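Local coordinates for nickel-dependent hydrogenase large subunit (Allochromatium vinosum, PDB 3MYR), which oxidises molecular hydrogen at a nickel-iron centre and passes the electrons to an acceptor through its partner small subunit, at residues R4-P9 with Y364-V369; D355-V360 with V369-S374; D78-E83 with S472-A477. One frame throughout, in Å; residues are numbered along the deposited sequence.

Interaction 1 of 3, residues R4-P9 with Y364-V369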
ATOM      1  N   ARG B   4      -3.269  22.674 -20.813  1.00 38.12           N
ATOM      2  CA  ARG B   4      -3.333  22.326 -19.416  1.00 33.67           C
ATOM      3  C   ARG B   4      -2.006  22.335 -18.701  1.00 32.78           C
ATOM      4  O   ARG B   4      -1.010  21.960 -19.233  1.00 32.07           O
ATOM      5  CB  ARG B   4      -3.972  20.971 -19.246  1.00 31.07           C
ATOM      6  CG  ARG B   4      -5.429  20.959 -19.238  1.00 30.71           C
ATOM      7  CD  ARG B   4      -5.900  19.559 -19.209  1.00 26.79           C
ATOM      8  NE  ARG B   4      -6.784  19.466 -20.278  1.00 39.25           N
ATOM      9  CZ  ARG B   4      -6.685  18.715 -21.347  1.00 40.01           C
ATOM     10  NH1 ARG B   4      -5.785  17.805 -21.514  1.00 50.51           N
ATOM     11  NH2 ARG B   4      -7.587  18.895 -22.250  1.00 36.35           N
ATOM     12  N   ILE B   5      -2.036  22.712 -17.452  1.00 30.68           N
ATOM     13  CA  ILE B   5      -0.888  22.500 -16.545  1.00 32.15           C
ATOM     14  C   ILE B   5      -0.793  20.987 -16.212  1.00 31.23           C
ATOM     15  O   ILE B   5      -1.835  20.301 -16.103  1.00 32.00           O
ATOM     16  CB  ILE B   5      -1.119  23.367 -15.301  1.00 32.06           C
ATOM     17  CG1 ILE B   5      -0.998  24.881 -15.710  1.00 35.40           C
ATOM     18  CG2 ILE B   5      -0.235  22.996 -14.156  1.00 37.47           C
ATOM     19  CD1 ILE B   5       0.293  25.274 -16.374  1.00 40.36           C
ATOM     20  N   VAL B   6       0.422  20.450 -16.165  1.00 27.63           N
ATOM     21  CA  VAL B   6       0.604  19.022 -16.001  1.00 27.02           C
ATOM     22  C   VAL B   6       1.453  18.768 -14.756  1.00 26.66           C
ATOM     23  O   VAL B   6       2.532  19.336 -14.615  1.00 29.03           O
ATOM     24  CB  VAL B   6       1.281  18.382 -17.242  1.00 26.93           C
ATOM     25  CG1 VAL B   6       1.671  16.873 -16.964  1.00 25.78           C
ATOM     26  CG2 VAL B   6       0.363  18.504 -18.496  1.00 29.98           C
ATOM     27  N   VAL B   7       0.986  17.905 -13.857  1.00 26.29           N
ATOM     28  CA  VAL B   7       1.873  17.329 -12.861  1.00 24.90           C
ATOM     29  C   VAL B   7       1.985  15.809 -12.921  1.00 26.38           C
ATOM     30  O   VAL B   7       1.045  15.061 -12.600  1.00 22.34           O
ATOM     31  CB  VAL B   7       1.700  17.970 -11.462  1.00 26.68           C
ATOM     32  CG1 VAL B   7       0.529  18.963 -11.278  1.00 27.11           C
ATOM     33  CG2 VAL B   7       2.461  17.371 -10.247  1.00 23.07           C
ATOM     34  N   ASP B   8       3.136  15.387 -13.433  1.00 26.01           N
ATOM     35  CA  ASP B   8       3.398  13.984 -13.725  1.00 25.30           C
ATOM     36  C   ASP B   8       4.923  13.805 -13.614  1.00 24.39           C
ATOM     37  O   ASP B   8       5.650  14.364 -14.394  1.00 25.03           O
ATOM     38  CB  ASP B   8       2.891  13.707 -15.136  1.00 25.18           C
ATOM     39  CG  ASP B   8       2.968  12.259 -15.513  1.00 27.36           C
ATOM     40  OD1 ASP B   8       2.387  11.881 -16.571  1.00 30.46           O
ATOM     41  OD2 ASP B   8       3.669  11.496 -14.804  1.00 26.83           O
ATOM     42  N   PRO B   9       5.415  13.040 -12.627  1.00 23.53           N
ATOM     43  CA  PRO B   9       4.643  12.208 -11.683  1.00 22.89           C
ATOM     44  C   PRO B   9       4.156  13.021 -10.489  1.00 23.97           C
ATOM     45  O   PRO B   9       4.832  13.904 -10.015  1.00 24.12           O
ATOM     46  CB  PRO B   9       5.679  11.184 -11.165  1.00 23.00           C
ATOM     47  CG  PRO B   9       7.063  11.886 -11.341  1.00 22.63           C
ATOM     48  CD  PRO B   9       6.879  12.864 -12.521  1.00 20.57           C
ATOM     49  N   TYR B 364       4.479  12.104 -24.919  1.00 32.67           N
ATOM     50  CA  TYR B 364       3.452  13.108 -25.115  1.00 30.59           C
ATOM     51  C   TYR B 364       3.524  14.147 -24.016  1.00 29.55           C
ATOM     52  O   TYR B 364       4.106  13.884 -22.965  1.00 27.48           O
ATOM     53  CB  TYR B 364       2.104  12.437 -25.100  1.00 30.02           C
ATOM     54  CG  TYR B 364       1.735  11.764 -23.772  1.00 28.62           C
ATOM     55  CD1 TYR B 364       1.795  10.354 -23.634  1.00 25.20           C
ATOM     56  CD2 TYR B 364       1.287  12.518 -22.676  1.00 25.72           C
ATOM     57  CE1 TYR B 364       1.365   9.729 -22.476  1.00 24.41           C
ATOM     58  CE2 TYR B 364       0.868  11.883 -21.488  1.00 21.89           C
ATOM     59  CZ  TYR B 364       0.926  10.491 -21.390  1.00 26.96           C
ATOM     60  OH  TYR B 364       0.527   9.825 -20.226  1.00 24.59           O
ATOM     61  N   LYS B 365       2.945  15.318 -24.267  1.00 30.10           N
ATOM     62  CA  LYS B 365       2.922  16.420 -23.300  1.00 32.36           C
ATOM     63  C   LYS B 365       1.515  16.635 -22.720  1.00 31.58           C
ATOM     64  O   LYS B 365       1.373  17.256 -21.677  1.00 32.45           O
ATOM     65  CB  LYS B 365       3.420  17.749 -23.951  1.00 34.59           C
ATOM     66  CG  LYS B 365       4.800  17.686 -24.620  1.00 41.30           C
ATOM     67  CD  LYS B 365       5.887  17.225 -23.623  1.00 54.73           C
ATOM     68  CE  LYS B 365       6.707  18.431 -23.078  1.00 64.99           C
ATOM     69  NZ  LYS B 365       7.536  18.111 -21.837  1.00 67.08           N
ATOM     70  N   GLN B 366       0.484  16.160 -23.407  1.00 30.41           N
ATOM     71  CA  GLN B 366      -0.910  16.355 -22.956  1.00 31.92           C
ATOM     72  C   GLN B 366      -1.714  15.088 -23.186  1.00 31.05           C
ATOM     73  O   GLN B 366      -1.663  14.532 -24.268  1.00 30.12           O
ATOM     74  CB  GLN B 366      -1.632  17.414 -23.800  1.00 31.29           C
ATOM     75  CG  GLN B 366      -1.108  18.806 -23.649  1.00 38.93           C
ATOM     76  CD  GLN B 366      -1.971  19.624 -22.684  1.00 45.50           C
ATOM     77  OE1 GLN B 366      -3.209  19.849 -22.942  1.00 56.47           O
ATOM     78  NE2 GLN B 366      -1.337  20.105 -21.607  1.00 41.11           N
ATOM     79  N   LEU B 367      -2.552  14.713 -22.230  1.00 29.54           N
ATOM     80  CA  LEU B 367      -3.590  13.725 -22.526  1.00 30.64           C
ATOM     81  C   LEU B 367      -4.609  14.236 -23.550  1.00 31.80           C
ATOM     82  O   LEU B 367      -4.759  15.429 -23.759  1.00 33.10           O
ATOM     83  CB  LEU B 367      -4.336  13.369 -21.264  1.00 28.04           C
ATOM     84  CG  LEU B 367      -3.434  12.590 -20.285  1.00 34.82           C
ATOM     85  CD1 LEU B 367      -3.884  12.864 -18.826  1.00 36.40           C
ATOM     86  CD2 LEU B 367      -3.354  11.133 -20.541  1.00 28.77           C
ATOM     87  N   ASP B 368      -5.369  13.332 -24.140  1.00 31.57           N
ATOM     88  CA  ASP B 368      -6.548  13.757 -24.838  1.00 33.02           C
ATOM     89  C   ASP B 368      -7.719  13.297 -23.948  1.00 32.80           C
ATOM     90  O   ASP B 368      -7.994  12.111 -23.793  1.00 31.93           O
ATOM     91  CB  ASP B 368      -6.557  13.103 -26.236  1.00 33.52           C
ATOM     92  CG  ASP B 368      -7.851  13.370 -27.034  1.00 37.33           C
ATOM     93  OD1 ASP B 368      -8.912  13.781 -26.511  1.00 40.60           O
ATOM     94  OD2 ASP B 368      -7.789  13.129 -28.225  1.00 41.79           O
ATOM     95  N   VAL B 369      -8.470  14.258 -23.469  1.00 31.33           N
ATOM     96  CA  VAL B 369      -9.413  14.056 -22.425  1.00 31.21           C
ATOM     97  C   VAL B 369     -10.837  13.951 -23.047  1.00 31.74           C
ATOM     98  O   VAL B 369     -11.817  13.743 -22.339  1.00 31.79           O
ATOM     99  CB  VAL B 369      -9.154  15.256 -21.487  1.00 31.98           C
ATOM    100  CG1 VAL B 369     -10.058  16.513 -21.617  1.00 34.68           C
ATOM    101  CG2 VAL B 369      -8.328  14.986 -20.324  1.00 31.10           C
TER
HETATM  102  O   HOH W   1      -7.628  17.333 -24.520  1.00 18.47           O
HETATM  103  O   HOH W   2       2.594   9.697 -18.281  1.00 15.72           O

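Interaction 2 of 3, residues D355-V360 with V369-S374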
ATOM      1  N   ASP B 355      -5.157   2.447 -27.505  1.00 29.17           N
ATOM      2  CA  ASP B 355      -5.156   3.152 -28.784  1.00 32.19           C
ATOM      3  C   ASP B 355      -6.558   3.563 -29.185  1.00 31.53           C
ATOM      4  O   ASP B 355      -6.795   4.732 -29.508  1.00 32.16           O
ATOM      5  CB  ASP B 355      -4.549   2.258 -29.893  1.00 32.53           C
ATOM      6  CG  ASP B 355      -3.039   2.041 -29.700  1.00 35.37           C
ATOM      7  OD1 ASP B 355      -2.405   2.668 -28.807  1.00 35.03           O
ATOM      8  OD2 ASP B 355      -2.447   1.306 -30.493  1.00 38.21           O
ATOM      9  N   ARG B 356      -7.479   2.612 -29.179  1.00 30.17           N
ATOM     10  CA  ARG B 356      -8.814   2.883 -29.714  1.00 33.86           C
ATOM     11  C   ARG B 356      -9.641   3.743 -28.795  1.00 32.92           C
ATOM     12  O   ARG B 356     -10.673   4.263 -29.212  1.00 34.01           O
ATOM     13  CB  ARG B 356      -9.541   1.606 -30.112  1.00 34.60           C
ATOM     14  CG  ARG B 356      -8.997   1.083 -31.474  1.00 43.44           C
ATOM     15  CD  ARG B 356      -9.407  -0.363 -31.821  1.00 56.35           C
ATOM     16  NE  ARG B 356     -10.851  -0.499 -32.022  1.00 67.90           N
ATOM     17  CZ  ARG B 356     -11.664  -1.164 -31.195  1.00 73.82           C
ATOM     18  NH1 ARG B 356     -11.176  -1.774 -30.105  1.00 71.34           N
ATOM     19  NH2 ARG B 356     -12.973  -1.221 -31.459  1.00 75.16           N
ATOM     20  N   ARG B 357      -9.173   3.941 -27.565  1.00 29.76           N
ATOM     21  CA  ARG B 357      -9.889   4.811 -26.645  1.00 28.35           C
ATOM     22  C   ARG B 357      -9.184   6.145 -26.514  1.00 27.91           C
ATOM     23  O   ARG B 357      -9.427   6.878 -25.564  1.00 28.19           O
ATOM     24  CB  ARG B 357     -10.092   4.131 -25.277  1.00 27.01           C
ATOM     25  CG  ARG B 357     -11.056   2.891 -25.330  1.00 26.70           C
ATOM     26  CD  ARG B 357     -12.393   3.226 -26.024  1.00 26.53           C
ATOM     27  NE  ARG B 357     -13.006   4.404 -25.398  1.00 26.21           N
ATOM     28  CZ  ARG B 357     -13.624   4.403 -24.215  1.00 29.40           C
ATOM     29  NH1 ARG B 357     -13.734   3.285 -23.492  1.00 21.86           N
ATOM     30  NH2 ARG B 357     -14.143   5.532 -23.761  1.00 28.04           N
ATOM     31  N   GLY B 358      -8.263   6.442 -27.427  1.00 27.76           N
ATOM     32  CA  GLY B 358      -7.671   7.795 -27.477  1.00 28.23           C
ATOM     33  C   GLY B 358      -6.416   7.953 -26.642  1.00 27.90           C
ATOM     34  O   GLY B 358      -5.930   9.095 -26.455  1.00 28.72           O
ATOM     35  N   GLY B 359      -5.872   6.855 -26.108  1.00 26.40           N
ATOM     36  CA  GLY B 359      -4.596   6.933 -25.365  1.00 26.02           C
ATOM     37  C   GLY B 359      -3.523   7.571 -26.287  1.00 28.42           C
ATOM     38  O   GLY B 359      -3.408   7.203 -27.458  1.00 30.51           O
ATOM     39  N   VAL B 360      -2.754   8.533 -25.793  1.00 28.12           N
ATOM     40  CA  VAL B 360      -1.769   9.264 -26.637  1.00 27.78           C
ATOM     41  C   VAL B 360      -0.411   8.564 -26.671  1.00 27.94           C
ATOM     42  O   VAL B 360       0.047   8.039 -25.633  1.00 25.58           O
ATOM     43  CB  VAL B 360      -1.556  10.705 -26.154  1.00 28.50           C
ATOM     44  CG1 VAL B 360      -0.514  11.467 -27.159  1.00 31.12           C
ATOM     45  CG2 VAL B 360      -2.893  11.472 -26.209  1.00 28.77           C
ATOM     46  N   VAL B 369      -8.470  14.258 -23.469  1.00 31.33           N
ATOM     47  CA  VAL B 369      -9.413  14.056 -22.425  1.00 31.21           C
ATOM     48  C   VAL B 369     -10.837  13.951 -23.047  1.00 31.74           C
ATOM     49  O   VAL B 369     -11.817  13.743 -22.339  1.00 31.79           O
ATOM     50  CB  VAL B 369      -9.154  15.256 -21.487  1.00 31.98           C
ATOM     51  CG1 VAL B 369     -10.058  16.513 -21.617  1.00 34.68           C
ATOM     52  CG2 VAL B 369      -8.328  14.986 -20.324  1.00 31.10           C
ATOM     53  N   SER B 370     -10.935  13.963 -24.375  1.00 31.74           N
ATOM     54  CA  SER B 370     -12.246  13.888 -25.001  1.00 33.98           C
ATOM     55  C   SER B 370     -12.754  12.466 -24.931  1.00 34.45           C
ATOM     56  O   SER B 370     -13.945  12.284 -24.922  1.00 34.65           O
ATOM     57  CB  SER B 370     -12.229  14.367 -26.465  1.00 36.10           C
ATOM     58  OG  SER B 370     -11.495  13.452 -27.250  1.00 37.64           O
ATOM     59  N   ASP B 371     -11.872  11.455 -24.819  1.00 32.51           N
ATOM     60  CA  ASP B 371     -12.346  10.051 -24.648  1.00 31.47           C
ATOM     61  C   ASP B 371     -11.602   9.401 -23.430  1.00 29.35           C
ATOM     62  O   ASP B 371     -11.611   9.961 -22.331  1.00 29.08           O
ATOM     63  CB  ASP B 371     -12.160   9.260 -25.972  1.00 32.09           C
ATOM     64  CG  ASP B 371     -12.935   7.908 -26.017  1.00 33.78           C
ATOM     65  OD1 ASP B 371     -14.067   7.783 -25.474  1.00 35.22           O
ATOM     66  OD2 ASP B 371     -12.418   6.972 -26.673  1.00 32.25           O
ATOM     67  N   GLY B 372     -10.995   8.234 -23.592  1.00 27.30           N
ATOM     68  CA  GLY B 372     -10.252   7.639 -22.455  1.00 27.15           C
ATOM     69  C   GLY B 372      -9.054   8.500 -22.078  1.00 27.01           C
ATOM     70  O   GLY B 372      -8.298   8.994 -22.959  1.00 25.97           O
ATOM     71  N   TYR B 373      -8.870   8.729 -20.776  1.00 25.84           N
ATOM     72  CA  TYR B 373      -7.688   9.465 -20.337  1.00 24.37           C
ATOM     73  C   TYR B 373      -7.051   8.873 -19.060  1.00 25.01           C
ATOM     74  O   TYR B 373      -6.216   9.540 -18.372  1.00 25.16           O
ATOM     75  CB  TYR B 373      -7.989  11.002 -20.231  1.00 25.17           C
ATOM     76  CG  TYR B 373      -9.008  11.446 -19.143  1.00 23.04           C
ATOM     77  CD1 TYR B 373     -10.321  11.795 -19.477  1.00 22.19           C
ATOM     78  CD2 TYR B 373      -8.621  11.533 -17.788  1.00 20.87           C
ATOM     79  CE1 TYR B 373     -11.230  12.248 -18.486  1.00 19.91           C
ATOM     80  CE2 TYR B 373      -9.488  11.968 -16.794  1.00 20.55           C
ATOM     81  CZ  TYR B 373     -10.805  12.312 -17.169  1.00 24.82           C
ATOM     82  OH  TYR B 373     -11.665  12.692 -16.208  1.00 21.49           O
ATOM     83  N   SER B 374      -7.420   7.618 -18.740  1.00 24.31           N
ATOM     84  CA  SER B 374      -6.969   6.980 -17.545  1.00 21.70           C
ATOM     85  C   SER B 374      -7.072   5.458 -17.611  1.00 22.53           C
ATOM     86  O   SER B 374      -7.962   4.916 -18.262  1.00 23.77           O
ATOM     87  CB  SER B 374      -7.798   7.480 -16.310  1.00 22.50           C
ATOM     88  OG  SER B 374      -7.276   6.883 -15.060  1.00 22.04           O
TER

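Interaction 3 of 3, residues D78-E83 with S472-A477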
ATOM      1  N   ASP B  78     -17.756 -15.731   1.238  1.00 22.08           N
ATOM      2  CA  ASP B  78     -19.122 -15.298   0.915  1.00 23.54           C
ATOM      3  C   ASP B  78     -19.725 -16.229  -0.138  1.00 24.26           C
ATOM      4  O   ASP B  78     -20.881 -16.646   0.012  1.00 24.74           O
ATOM      5  CB  ASP B  78     -19.140 -13.823   0.432  1.00 23.01           C
ATOM      6  CG  ASP B  78     -20.551 -13.281   0.277  1.00 27.21           C
ATOM      7  OD1 ASP B  78     -21.217 -13.174   1.310  1.00 31.43           O
ATOM      8  OD2 ASP B  78     -21.042 -12.996  -0.856  1.00 27.40           O
ATOM      9  N   ALA B  79     -18.976 -16.533  -1.202  1.00 22.41           N
ATOM     10  CA  ALA B  79     -19.500 -17.350  -2.299  1.00 25.13           C
ATOM     11  C   ALA B  79     -19.929 -18.740  -1.825  1.00 26.10           C
ATOM     12  O   ALA B  79     -20.943 -19.320  -2.311  1.00 29.11           O
ATOM     13  CB  ALA B  79     -18.422 -17.475  -3.405  1.00 22.28           C
ATOM     14  N   LEU B  80     -19.180 -19.248  -0.855  1.00 25.88           N
ATOM     15  CA  LEU B  80     -19.208 -20.651  -0.447  1.00 26.69           C
ATOM     16  C   LEU B  80     -19.938 -20.815   0.877  1.00 27.86           C
ATOM     17  O   LEU B  80     -20.247 -21.962   1.299  1.00 30.10           O
ATOM     18  CB  LEU B  80     -17.789 -21.109  -0.260  1.00 25.57           C
ATOM     19  CG  LEU B  80     -17.143 -21.796  -1.456  1.00 28.86           C
ATOM     20  CD1 LEU B  80     -17.867 -21.884  -2.839  1.00 28.63           C
ATOM     21  CD2 LEU B  80     -15.661 -21.938  -1.480  1.00 24.58           C
ATOM     22  N   ARG B  81     -20.237 -19.677   1.508  1.00 26.69           N
ATOM     23  CA  ARG B  81     -20.867 -19.580   2.875  1.00 30.76           C
ATOM     24  C   ARG B  81     -20.045 -20.273   3.909  1.00 30.43           C
ATOM     25  O   ARG B  81     -20.532 -21.137   4.623  1.00 30.59           O
ATOM     26  CB  ARG B  81     -22.319 -20.136   2.923  1.00 31.95           C
ATOM     27  CG  ARG B  81     -22.970 -19.984   1.562  1.00 41.93           C
ATOM     28  CD  ARG B  81     -24.003 -18.923   1.466  1.00 49.72           C
ATOM     29  NE  ARG B  81     -25.288 -19.604   1.217  1.00 58.25           N
ATOM     30  CZ  ARG B  81     -26.193 -19.962   2.155  1.00 62.54           C
ATOM     31  NH1 ARG B  81     -27.337 -20.575   1.784  1.00 60.93           N
ATOM     32  NH2 ARG B  81     -25.993 -19.701   3.460  1.00 60.75           N
ATOM     33  N   ILE B  82     -18.770 -19.946   3.977  1.00 29.35           N
ATOM     34  CA  ILE B  82     -17.990 -20.518   5.038  1.00 29.45           C
ATOM     35  C   ILE B  82     -18.082 -19.527   6.203  1.00 30.53           C
ATOM     36  O   ILE B  82     -17.807 -18.358   6.015  1.00 30.39           O
ATOM     37  CB  ILE B  82     -16.570 -20.618   4.546  1.00 27.28           C
ATOM     38  CG1 ILE B  82     -16.551 -21.553   3.354  1.00 26.46           C
ATOM     39  CG2 ILE B  82     -15.625 -21.022   5.679  1.00 25.64           C
ATOM     40  CD1 ILE B  82     -15.192 -21.535   2.556  1.00 28.07           C
ATOM     41  N   GLU B  83     -18.411 -19.986   7.404  1.00 32.06           N
ATOM     42  CA  GLU B  83     -18.276 -19.139   8.629  1.00 34.43           C
ATOM     43  C   GLU B  83     -16.906 -19.323   9.262  1.00 29.48           C
ATOM     44  O   GLU B  83     -16.433 -20.452   9.401  1.00 29.85           O
ATOM     45  CB  GLU B  83     -19.295 -19.592   9.717  1.00 37.35           C
ATOM     46  CG  GLU B  83     -20.755 -19.313   9.423  1.00 49.60           C
ATOM     47  CD  GLU B  83     -21.227 -17.974  10.009  1.00 63.96           C
ATOM     48  OE1 GLU B  83     -20.804 -17.593  11.163  1.00 66.69           O
ATOM     49  OE2 GLU B  83     -22.031 -17.314   9.300  1.00 65.70           O
ATOM     50  N   SER B 472     -16.145 -30.117  -2.656  1.00 30.19           N
ATOM     51  CA  SER B 472     -17.281 -29.908  -1.744  1.00 30.57           C
ATOM     52  C   SER B 472     -18.094 -28.665  -2.143  1.00 31.64           C
ATOM     53  O   SER B 472     -19.112 -28.363  -1.498  1.00 32.12           O
ATOM     54  CB  SER B 472     -16.826 -29.772  -0.291  1.00 30.00           C
ATOM     55  OG  SER B 472     -16.028 -28.569  -0.135  1.00 32.71           O
ATOM     56  N   TRP B 473     -17.634 -27.918  -3.153  1.00 29.41           N
ATOM     57  CA  TRP B 473     -18.316 -26.660  -3.554  1.00 28.49           C
ATOM     58  C   TRP B 473     -19.472 -26.934  -4.577  1.00 28.78           C
ATOM     59  O   TRP B 473     -19.383 -27.890  -5.335  1.00 28.00           O
ATOM     60  CB  TRP B 473     -17.314 -25.754  -4.239  1.00 27.14           C
ATOM     61  CG  TRP B 473     -16.077 -25.470  -3.469  1.00 25.53           C
ATOM     62  CD1 TRP B 473     -15.832 -25.693  -2.123  1.00 24.19           C
ATOM     63  CD2 TRP B 473     -14.914 -24.864  -3.997  1.00 23.32           C
ATOM     64  NE1 TRP B 473     -14.554 -25.318  -1.818  1.00 21.43           N
ATOM     65  CE2 TRP B 473     -13.962 -24.801  -2.948  1.00 24.55           C
ATOM     66  CE3 TRP B 473     -14.552 -24.416  -5.295  1.00 26.80           C
ATOM     67  CZ2 TRP B 473     -12.635 -24.261  -3.141  1.00 23.39           C
ATOM     68  CZ3 TRP B 473     -13.270 -23.835  -5.487  1.00 22.16           C
ATOM     69  CH2 TRP B 473     -12.310 -23.811  -4.415  1.00 28.07           C
ATOM     70  N   PRO B 474     -20.504 -26.073  -4.626  1.00 29.55           N
ATOM     71  CA  PRO B 474     -21.485 -26.129  -5.740  1.00 31.30           C
ATOM     72  C   PRO B 474     -20.747 -25.818  -7.051  1.00 31.99           C
ATOM     73  O   PRO B 474     -19.713 -25.148  -7.025  1.00 27.91           O
ATOM     74  CB  PRO B 474     -22.454 -24.977  -5.434  1.00 31.76           C
ATOM     75  CG  PRO B 474     -21.998 -24.385  -4.081  1.00 32.88           C
ATOM     76  CD  PRO B 474     -20.561 -24.795  -3.907  1.00 30.31           C
ATOM     77  N   SER B 475     -21.260 -26.289  -8.189  1.00 30.65           N
ATOM     78  CA  SER B 475     -20.504 -26.140  -9.399  1.00 30.39           C
ATOM     79  C   SER B 475     -20.657 -24.703  -9.918  1.00 30.85           C
ATOM     80  O   SER B 475     -19.859 -24.234 -10.750  1.00 30.16           O
ATOM     81  CB  SER B 475     -20.945 -27.192 -10.396  1.00 32.37           C
ATOM     82  OG  SER B 475     -22.264 -26.906 -10.723  1.00 35.98           O
ATOM     83  N   ARG B 476     -21.597 -23.962  -9.338  1.00 29.87           N
ATOM     84  CA  ARG B 476     -21.708 -22.507  -9.619  1.00 31.88           C
ATOM     85  C   ARG B 476     -21.845 -21.768  -8.294  1.00 30.65           C
ATOM     86  O   ARG B 476     -22.680 -22.154  -7.482  1.00 30.01           O
ATOM     87  CB  ARG B 476     -22.981 -22.209 -10.430  1.00 32.28           C
ATOM     88  CG  ARG B 476     -23.038 -22.910 -11.771  1.00 39.76           C
ATOM     89  CD  ARG B 476     -22.161 -22.183 -12.777  1.00 46.58           C
ATOM     90  NE  ARG B 476     -22.169 -22.799 -14.111  1.00 52.02           N
ATOM     91  CZ  ARG B 476     -21.351 -23.781 -14.497  1.00 52.28           C
ATOM     92  NH1 ARG B 476     -20.467 -24.312 -13.665  1.00 51.12           N
ATOM     93  NH2 ARG B 476     -21.412 -24.235 -15.730  1.00 53.68           N
ATOM     94  N   ALA B 477     -21.010 -20.772  -8.035  1.00 28.08           N
ATOM     95  CA  ALA B 477     -21.191 -19.939  -6.848  1.00 27.29           C
ATOM     96  C   ALA B 477     -20.660 -18.541  -7.160  1.00 27.58           C
ATOM     97  O   ALA B 477     -19.818 -18.373  -8.050  1.00 28.19           O
ATOM     98  CB  ALA B 477     -20.471 -20.570  -5.608  1.00 26.23           C
TER

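Interaction 1 of 3, residues R4-P9 with Y364-V369
Arg4 and Gln366 join the start of an edge strand, 5-7 of the three-stranded antiparallel sheet near the N terminus, to the irregular segment 364-369. Starting at the root of Arg4, CB rests against the amide of Gln366, 3.6 Å from NE2. The chain runs extended through CG to CD, then bends at chi3 (-127°), and this turn brings the guanidinium in between two neighbours. Gln366 OE1 lies over one face, with the amide plane tilted only 22° from the guanidinium, and Val369 CG1 lies over the other, 3.5 Å from Arg4 NH2. In the guanidinium plane Arg4 NH1 makes a weak bond of 3.4 Å to Leu367 O, but its stronger partner is the carboxylate of Glu20 on the next strand, 17-24. Arg4 NH2 donates to a water at 2.8 Å, which is also held weakly by Val369 N. Gln366 answers with a weak bond, NE2 to Arg4 O, at 3.0 Å. With an alanine here, Glu20 is likely to lose its charged mate, Leu367 O its weak donor, and Val369 CG1 the guanidinium face it rests on. Farther along, Val6 CG2 packs 3.6 Å from Lys365 O. Asp8 is shared: OD2 takes a bond from the backbone of Ala89 of the small subunit, while Asp8 OD1 pairs with Arg18 and accepts from a second water, 2.8 Å away, that also bonds Tyr364 OH.

Interaction 2 of 3, residues D355-V360 with V369-S374
With chi1 at -166°, Asp371 swings its carboxylate away from its own N and out toward Arg357, which, folded at both chi2 and chi3, curls its guanidinium round to meet it. The grip is side-on and twofold: Arg357 NE reaches Asp371 OD2 at 2.9 Å, and Arg357 NH2 reaches Asp371 OD1 at 2.8 Å, the latter nearly straight at 172°. Both oxygens lie close to the guanidinium plane, yet the carboxylate is turned 45° against it, and each oxygen is therefore approached from above the carboxylate plane. The third nitrogen, NH1, is taken by the carbonyls of Tyr333 and Val328, which leaves the group little freedom to turn. Beside the salt bridge the backbones come together, with a weak bond from Gly372 N to Arg357 O at 2.9 Å. A side chain on Gly372 would run into that same carbonyl. Gly358 closes the type I turn from Asp355 with a positive phi that suits glycine. Both segments belong to the long connection between strands 324-327 and 378-381; Tyr373 and Ser374 make backbone bonds to His330 and Trp332, Ser374 OG reaches Gly35 at the end of strand 27-35, and Tyr373 OH bonds Glu527 on helix 525-531.

Interaction 3 of 3, residues D78-E83 with S472-A477
Leu80 lays its CD2 methyl over one face of the Trp473 indole, in a CH-pi contact 3.6 Å from the centroid of the five-membered ring and only 13° off its normal. The methyl lies closest to the NE1 and CE2 side of the indole. The other methyl, Leu80 CD1, faces the backbone side of the same segment: it sits 4.1 Å from Pro474 CD and 4.0 Å from Ala477 CB. The leucine fork thus sets CD2 over the ring, while CD1 touches the proline and alanine and still grazes the CG corner of the indole. In the model CD1 nearly eclipses CA (chi2 6°), a strained rotation whose fine detail deserves caution, although the overlap with the ring is plain.

Ala477 completes the seam. Its CB points at the end of the helix, meeting Ala79 O at 3.6 Å and Ala79 CB at 4.3 Å, small side chains that let the last turn of helix 67-80 lie close against the start of strand 476-485. The helix stops here: Arg81, with positive phi, is the first residue to leave it. Two neighbours fasten the same junction, as Asp78 OD2 accepts a bond from Val480 N in the strand and Ala79 also packs on Ile496 of strand 488-497. The opposite ends of both elements lead to the active site, since Val67 and Ala485 line the nickel-iron pocket; the joint described here is at their distant ends.

The indole NE1 spends its hydrogen on Leu467 O, outside the two segments, which pins the ring while its face receives the leucine. With no hydrogen bond or charge pair between the segments, dispersion and CH-pi packing carry the contact, which rests on how closely the methyls fit the ring face and the helix end.

Overall arrangement
From the N terminus, interaction 1 ties the edge strand 5-7 to segment 364-369, closing a loop of more than 350 residues. Helix 67-80 ends within that span, and interaction 3 carries it on to strand 476-485, so these two closures cross. Interaction 2 is short-range, joining two parts of the connection between strands 324-327 and 378-381; it falls wholly within the span of interaction 3 and crosses interaction 1. Interactions 1 and 2 form one neighbourhood, with centres about 12 Å apart, Val369 in common, and Val360 packing on Asp368. Interaction 3 is remote, its centre about 46 Å from that of interaction 1 and 40 Å from that of interaction 2.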